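PDB 2D4E: 5-carboxymethyl-2-hydroxymuconate semialdehyde dehydrogenase from Thermus thermophilus, which probably catalyses the NAD-dependent oxidation of 5-carboxymethyl-2-hydroxymuconate semialdehyde to the corresponding acid, as an aldehyde dehydrogenase. Local coordinates for residues R25-F30 / T204-A209; R304-S309 / A438-T443. All blocks are in the same frame, centred on the assembly; numbering follows the deposited sequence.

In the fold
Interaction 1 attaches the segment that leads into strand 29-31 to helix 203-214 of the parallel-sheet nucleotide-binding domain. Interaction 2 lies on the other side of the chain's centre, joining the loop 304-309 to strand 438-442 of the mixed sheet. Their centres are 34 Å apart and their nearest atoms about 15 Å, so they do not touch. The bound NAD relates them unequally. Interaction 2 carries Cys305, which faces the nicotinamide ring of the cofactor. Interaction 1 is related to the cofactor through its domain: helix 203-214 follows strand 193-196, whose Lys196 is hydrogen-bonded to NAD.

Interaction 1. Residues R25-F30 / T204-A209; sequences RPALHF and TATKLA
Thr206 on helix 203-214 makes the one hydrogen bond across this contact, donating its OG1 to the backbone O of Leu28 at 3.0 Å. The approach to the carbonyl is bent, with a C=O...donor angle of 137° and the hydroxyl tilted 22° from the carbonyl plane. With chi1 at -80°, OG1 lies anti to the carbonyl carbon of Thr206 and faces the incoming segment. The same oxygen is hydrogen-bonded to Gln226 NE2, so the hydroxyl ties three parts of the chain together. A valine here would probably leave Leu28 O without this donor and Gln226 NE2 without its oxygen, slackening the hold on the segment. Leu28 N is hydrogen-bonded to a glycerol, probably from the crystallisation liquor.

Helix 203-214 is the connection of a beta-alpha-beta unit, running between the parallel strands 193-196 and 222-224 of the Rossmann-like NAD-binding domain. Strand 29-31 is tied to strand 222-224, outermost of the parallel sheet within the chain, by a backbone hydrogen bond between Phe30 and Leu224.

Van der Waals contacts complete the interface. Ala27 points its CB toward the helix, 3.4 Å from Thr206 OG1. The apolar pair lies one turn further along the helix, where Ala209 CB meets Phe30 CB, 3.9 Å away, and approaches the ring obliquely at CG. Phe30 also packs edge-to-face with Phe35, while Ala209 touches Phe222.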
loop_
_atom_site.group_PDB
_atom_site.type_symbol
_atom_site.label_atom_id
_atom_site.label_comp_id
_atom_site.label_asym_id
_atom_site.label_seq_id
_atom_site.Cartn_x
_atom_site.Cartn_y
_atom_site.Cartn_z
ATOM N N ARG C 25 4.456 -47.095 17.641
ATOM C CA ARG C 25 5.253 -46.519 16.565
ATOM C C ARG C 25 6.198 -45.374 16.920
ATOM O O ARG C 25 5.767 -44.300 17.347
ATOM C CB ARG C 25 4.319 -46.064 15.436
ATOM C CG ARG C 25 3.488 -47.184 14.837
ATOM C CD ARG C 25 4.391 -48.262 14.239
ATOM N NE ARG C 25 5.043 -47.816 13.010
ATOM C CZ ARG C 25 4.417 -47.668 11.844
ATOM N NH1 ARG C 25 3.119 -47.934 11.747
ATOM N NH2 ARG C 25 5.087 -47.247 10.777
ATOM N N PRO C 26 7.511 -45.592 16.743
ATOM C CA PRO C 26 8.488 -44.543 17.048
ATOM C C PRO C 26 8.243 -43.371 16.098
ATOM O O PRO C 26 7.895 -43.579 14.935
ATOM C CB PRO C 26 9.828 -45.224 16.773
ATOM C CG PRO C 26 9.535 -46.679 17.042
ATOM C CD PRO C 26 8.181 -46.859 16.400
ATOM N N ALA C 27 8.402 -42.147 16.587
ATOM C CA ALA C 27 8.203 -40.967 15.744
ATOM C C ALA C 27 9.481 -40.765 14.931
ATOM O O ALA C 27 10.526 -40.429 15.484
ATOM C CB ALA C 27 7.920 -39.744 16.613
ATOM N N LEU C 28 9.398 -40.969 13.621
ATOM C CA LEU C 28 10.577 -40.845 12.764
ATOM C C LEU C 28 10.735 -39.508 12.050
ATOM O O LEU C 28 9.819 -38.685 12.015
ATOM C CB LEU C 28 10.571 -41.961 11.716
ATOM C CG LEU C 28 10.502 -43.402 12.237
ATOM C CD1 LEU C 28 10.365 -44.368 11.071
ATOM C CD2 LEU C 28 11.748 -43.706 13.044
ATOM N N HIS C 29 11.918 -39.302 11.483
ATOM C CA HIS C 29 12.201 -38.094 10.727
ATOM C C HIS C 29 11.534 -38.286 9.375
ATOM O O HIS C 29 11.164 -39.400 9.009
ATOM C CB HIS C 29 13.705 -37.933 10.457
ATOM C CG HIS C 29 14.574 -38.113 11.660
ATOM N ND1 HIS C 29 14.504 -37.291 12.765
ATOM C CD2 HIS C 29 15.561 -39.006 11.918
ATOM C CE1 HIS C 29 15.412 -37.668 13.649
ATOM N NE2 HIS C 29 16.066 -38.706 13.159
ATOM N N PHE C 30 11.365 -37.193 8.644
ATOM C CA PHE C 30 10.820 -37.267 7.302
ATOM C C PHE C 30 11.850 -36.514 6.470
ATOM O O PHE C 30 11.960 -35.289 6.554
ATOM C CB PHE C 30 9.459 -36.587 7.179
ATOM C CG PHE C 30 8.785 -36.868 5.870
ATOM C CD1 PHE C 30 8.163 -38.094 5.647
ATOM C CD2 PHE C 30 8.835 -35.940 4.831
ATOM C CE1 PHE C 30 7.602 -38.397 4.407
ATOM C CE2 PHE C 30 8.276 -36.233 3.583
ATOM C CZ PHE C 30 7.659 -37.465 3.372
ATOM N N THR C 204 3.241 -34.911 17.471
ATOM C CA THR C 204 2.403 -34.181 16.531
ATOM C C THR C 204 3.117 -33.807 15.221
ATOM O O THR C 204 2.500 -33.796 14.158
ATOM C CB THR C 204 1.852 -32.901 17.189
ATOM O OG1 THR C 204 1.105 -33.256 18.362
ATOM C CG2 THR C 204 0.950 -32.148 16.222
ATOM N N ALA C 205 4.410 -33.502 15.298
ATOM C CA ALA C 205 5.169 -33.127 14.108
ATOM C C ALA C 205 5.307 -34.301 13.134
ATOM O O ALA C 205 5.162 -34.132 11.926
ATOM C CB ALA C 205 6.549 -32.600 14.511
ATOM N N THR C 206 5.596 -35.488 13.652
ATOM C CA THR C 206 5.717 -36.656 12.788
ATOM C C THR C 206 4.363 -36.919 12.132
ATOM O O THR C 206 4.292 -37.317 10.968
ATOM C CB THR C 206 6.168 -37.898 13.585
ATOM O OG1 THR C 206 7.590 -37.846 13.781
ATOM C CG2 THR C 206 5.795 -39.179 12.848
ATOM N N LYS C 207 3.289 -36.679 12.880
ATOM C CA LYS C 207 1.939 -36.869 12.360
ATOM C C LYS C 207 1.673 -35.863 11.234
ATOM O O LYS C 207 1.088 -36.201 10.197
ATOM C CB LYS C 207 0.912 -36.683 13.483
ATOM C CG LYS C 207 -0.532 -36.890 13.046
ATOM C CD LYS C 207 -0.782 -38.311 12.543
ATOM C CE LYS C 207 -2.246 -38.500 12.176
ATOM N NZ LYS C 207 -2.569 -39.910 11.830
ATOM N N LEU C 208 2.111 -34.627 11.450
ATOM C CA LEU C 208 1.946 -33.569 10.471
ATOM C C LEU C 208 2.667 -33.963 9.187
ATOM O O LEU C 208 2.150 -33.756 8.087
ATOM C CB LEU C 208 2.514 -32.252 11.014
ATOM C CG LEU C 208 2.498 -31.052 10.059
ATOM C CD1 LEU C 208 1.065 -30.766 9.613
ATOM C CD2 LEU C 208 3.113 -29.828 10.758
ATOM N N ALA C 209 3.862 -34.527 9.322
ATOM C CA ALA C 209 4.610 -34.959 8.146
ATOM C C ALA C 209 3.799 -36.015 7.391
ATOM O O ALA C 209 3.769 -36.019 6.161
ATOM C CB ALA C 209 5.958 -35.528 8.549
#

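Interaction 2. Residues R304-S309 / A438-T443. With NAD (nicotinamide-adenine-dinucleotide), chain K.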
loop_
_atom_site.group_PDB
_atom_site.type_symbol
_atom_site.label_atom_id
_atom_site.label_comp_id
_atom_site.label_asym_id
_atom_site.label_seq_id
_atom_site.Cartn_x
_atom_site.Cartn_y
_atom_site.Cartn_z
ATOM N N ARG C 304 1.521 -19.985 28.062
ATOM C CA ARG C 304 1.222 -19.188 26.881
ATOM C C ARG C 304 2.180 -17.999 26.852
ATOM O O ARG C 304 2.344 -17.296 27.851
ATOM C CB ARG C 304 -0.228 -18.706 26.945
ATOM C CG ARG C 304 -0.670 -17.897 25.741
ATOM C CD ARG C 304 -1.778 -18.594 24.977
ATOM N NE ARG C 304 -3.057 -18.585 25.688
ATOM C CZ ARG C 304 -4.132 -19.251 25.274
ATOM N NH1 ARG C 304 -4.074 -19.974 24.163
ATOM N NH2 ARG C 304 -5.260 -19.204 25.970
ATOM N N CYS C 305 2.822 -17.779 25.709
ATOM C CA CYS C 305 3.780 -16.689 25.578
ATOM C C CYS C 305 3.181 -15.313 25.793
ATOM O O CYS C 305 3.848 -14.418 26.307
ATOM C CB CYS C 305 4.438 -16.725 24.199
ATOM S SG CYS C 305 3.312 -16.452 22.798
ATOM N N THR C 306 1.928 -15.145 25.387
ATOM C CA THR C 306 1.232 -13.868 25.510
ATOM C C THR C 306 0.470 -13.736 26.829
ATOM O O THR C 306 -0.348 -12.829 26.996
ATOM C CB THR C 306 0.223 -13.699 24.371
ATOM O OG1 THR C 306 -0.688 -14.808 24.389
ATOM C CG2 THR C 306 0.941 -13.656 23.017
ATOM N N ALA C 307 0.733 -14.639 27.765
ATOM C CA ALA C 307 0.052 -14.597 29.051
ATOM C C ALA C 307 0.322 -13.283 29.790
ATOM O O ALA C 307 1.436 -12.757 29.755
ATOM C CB ALA C 307 0.494 -15.783 29.904
ATOM N N SER C 308 -0.706 -12.744 30.442
ATOM C CA SER C 308 -0.552 -11.510 31.211
ATOM C C SER C 308 -0.094 -11.911 32.616
ATOM O O SER C 308 -0.889 -11.950 33.558
ATOM C CB SER C 308 -1.885 -10.741 31.267
ATOM O OG SER C 308 -2.965 -11.596 31.601
ATOM N N SER C 309 1.192 -12.221 32.735
ATOM C CA SER C 309 1.787 -12.654 33.993
ATOM C C SER C 309 1.965 -11.537 35.022
ATOM O O SER C 309 2.263 -11.795 36.189
ATOM C CB SER C 309 3.124 -13.342 33.712
ATOM O OG SER C 309 3.897 -12.579 32.804
ATOM N N ALA C 438 3.201 -8.578 24.348
ATOM C CA ALA C 438 1.849 -8.032 24.374
ATOM C C ALA C 438 1.584 -7.155 25.599
ATOM O O ALA C 438 2.407 -7.058 26.506
ATOM C CB ALA C 438 0.833 -9.162 24.326
ATOM N N ALA C 439 0.423 -6.515 25.608
ATOM C CA ALA C 439 0.004 -5.665 26.714
ATOM C C ALA C 439 -1.516 -5.598 26.633
ATOM O O ALA C 439 -2.079 -5.650 25.542
ATOM C CB ALA C 439 0.612 -4.271 26.585
ATOM N N TYR C 440 -2.172 -5.505 27.786
ATOM C CA TYR C 440 -3.630 -5.441 27.850
ATOM C C TYR C 440 -4.057 -4.248 28.704
ATOM O O TYR C 440 -3.607 -4.086 29.846
ATOM C CB TYR C 440 -4.185 -6.738 28.442
ATOM C CG TYR C 440 -3.684 -7.978 27.731
ATOM C CD1 TYR C 440 -2.413 -8.488 27.992
ATOM C CD2 TYR C 440 -4.465 -8.613 26.762
ATOM C CE1 TYR C 440 -1.927 -9.597 27.309
ATOM C CE2 TYR C 440 -3.990 -9.726 26.065
ATOM C CZ TYR C 440 -2.721 -10.212 26.343
ATOM O OH TYR C 440 -2.237 -11.305 25.656
ATOM N N VAL C 441 -4.929 -3.412 28.153
ATOM C CA VAL C 441 -5.376 -2.231 28.864
ATOM C C VAL C 441 -6.880 -2.223 29.076
ATOM O O VAL C 441 -7.656 -2.349 28.130
ATOM C CB VAL C 441 -4.986 -0.958 28.106
ATOM C CG1 VAL C 441 -5.316 0.270 28.944
ATOM C CG2 VAL C 441 -3.501 -1.005 27.749
ATOM N N PHE C 442 -7.283 -2.075 30.332
ATOM C CA PHE C 442 -8.687 -2.037 30.679
ATOM C C PHE C 442 -9.045 -0.687 31.293
ATOM O O PHE C 442 -8.688 -0.382 32.432
ATOM C CB PHE C 442 -9.018 -3.186 31.634
ATOM C CG PHE C 442 -8.736 -4.547 31.057
ATOM C CD1 PHE C 442 -7.465 -5.106 31.141
ATOM C CD2 PHE C 442 -9.735 -5.251 30.383
ATOM C CE1 PHE C 442 -7.190 -6.349 30.560
ATOM C CE2 PHE C 442 -9.468 -6.493 29.797
ATOM C CZ PHE C 442 -8.195 -7.044 29.885
ATOM N N THR C 443 -9.743 0.121 30.507
ATOM C CA THR C 443 -10.181 1.450 30.914
ATOM C C THR C 443 -11.256 1.850 29.909
ATOM O O THR C 443 -11.214 1.420 28.753
ATOM C CB THR C 443 -9.020 2.471 30.844
ATOM O OG1 THR C 443 -9.440 3.716 31.414
ATOM C CG2 THR C 443 -8.593 2.707 29.383
HETATM P PA NAD K . 13.340 -23.424 23.913
HETATM O O1A NAD K . 14.388 -24.107 24.664
HETATM O O2A NAD K . 13.810 -22.155 23.332
HETATM O O5B NAD K . 12.742 -24.296 22.682
HETATM C C5B NAD K . 12.433 -23.779 21.345
HETATM C C4B NAD K . 13.173 -24.628 20.334
HETATM O O4B NAD K . 14.561 -24.270 20.513
HETATM C C3B NAD K . 13.125 -26.158 20.604
HETATM O O3B NAD K . 12.661 -26.867 19.436
HETATM C C2B NAD K . 14.578 -26.475 20.997
HETATM O O2B NAD K . 14.988 -27.812 20.634
HETATM C C1B NAD K . 15.337 -25.384 20.269
HETATM N N9A NAD K . 16.650 -25.145 20.840
HETATM C C8A NAD K . 17.040 -25.107 22.167
HETATM N N7A NAD K . 18.359 -24.860 22.339
HETATM C C5A NAD K . 18.820 -24.733 21.029
HETATM C C6A NAD K . 20.138 -24.466 20.495
HETATM N N6A NAD K . 21.214 -24.289 21.265
HETATM N N1A NAD K . 20.243 -24.404 19.113
HETATM C C2A NAD K . 19.117 -24.592 18.317
HETATM N N3A NAD K . 17.878 -24.842 18.716
HETATM C C4A NAD K . 17.782 -24.902 20.087
HETATM O O3 NAD K . 12.165 -23.225 24.859
HETATM P PN NAD K . 10.649 -23.671 25.002
HETATM O O1N NAD K . 10.535 -24.254 26.355
HETATM O O2N NAD K . 10.295 -24.554 23.878
HETATM O O5D NAD K . 10.133 -22.211 24.989
HETATM C C5D NAD K . 8.926 -21.714 25.514
HETATM C C4D NAD K . 9.202 -20.281 25.184
HETATM O O4D NAD K . 8.763 -19.935 23.851
HETATM C C3D NAD K . 8.680 -19.238 26.163
HETATM O O3D NAD K . 9.692 -18.291 26.560
HETATM C C2D NAD K . 7.531 -18.631 25.360
HETATM O O2D NAD K . 7.249 -17.288 25.806
HETATM C C1D NAD K . 8.061 -18.733 23.947
HETATM N N1N NAD K . 7.008 -18.665 22.921
HETATM C C2N NAD K . 6.991 -17.453 22.247
HETATM C C3N NAD K . 6.014 -17.307 21.273
HETATM C C7N NAD K . 5.872 -16.019 20.476
HETATM O O7N NAD K . 4.997 -15.955 19.632
HETATM N N7N NAD K . 6.693 -14.981 20.716
HETATM C C4N NAD K . 5.053 -18.379 20.981
HETATM C C5N NAD K . 5.195 -19.567 21.755
HETATM C C6N NAD K . 6.132 -19.783 22.729
#
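The loop 304-309, which carries Cys305, probably the catalytic cysteine of the aldehyde dehydrogenase family, rests through Thr306 and Ser308 on Tyr440 of strand 438-442, in the mixed sheet of the catalytic domain. The loop follows helix 286-298 and leads into strand 310-314 of that same sheet. It opens with a type I beta turn from Arg304 to Ala307, closed by Ala307 N to Arg304 O at 3.1 Å, and then bends through an inverse gamma turn centred on Ser308.

Tyr440 supplies the polar link. Its OH donates to the backbone O of Thr306 at 2.8 Å, with a C=O...donor angle of 142° and the hydroxyl tilted 20° from the carbonyl plane. The carbonyl oxygen meets the edge of the phenol ring, near its plane, and the side chains of Thr306 and Tyr440 cross at about a right angle. Asn467 ND2 is hydrogen-bonded to the same hydroxyl, which thus has two partners within a buried contact. Farther back on the ring, Ser308 CB comes obliquely to 4.0 Å from Tyr440 CD1, and the ring of Tyr462 in strand 460-463 meets that of Tyr440 with the planes nearly parallel. Tyr440 thereby holds the carbonyl of Thr306, the residue that follows Cys305. The sulfur of Cys305, with chi1 at 64°, sits between the backbone N and the carbonyl carbon of its own residue; its SG lies 3.2 Å from the nicotinamide C4N of NAD.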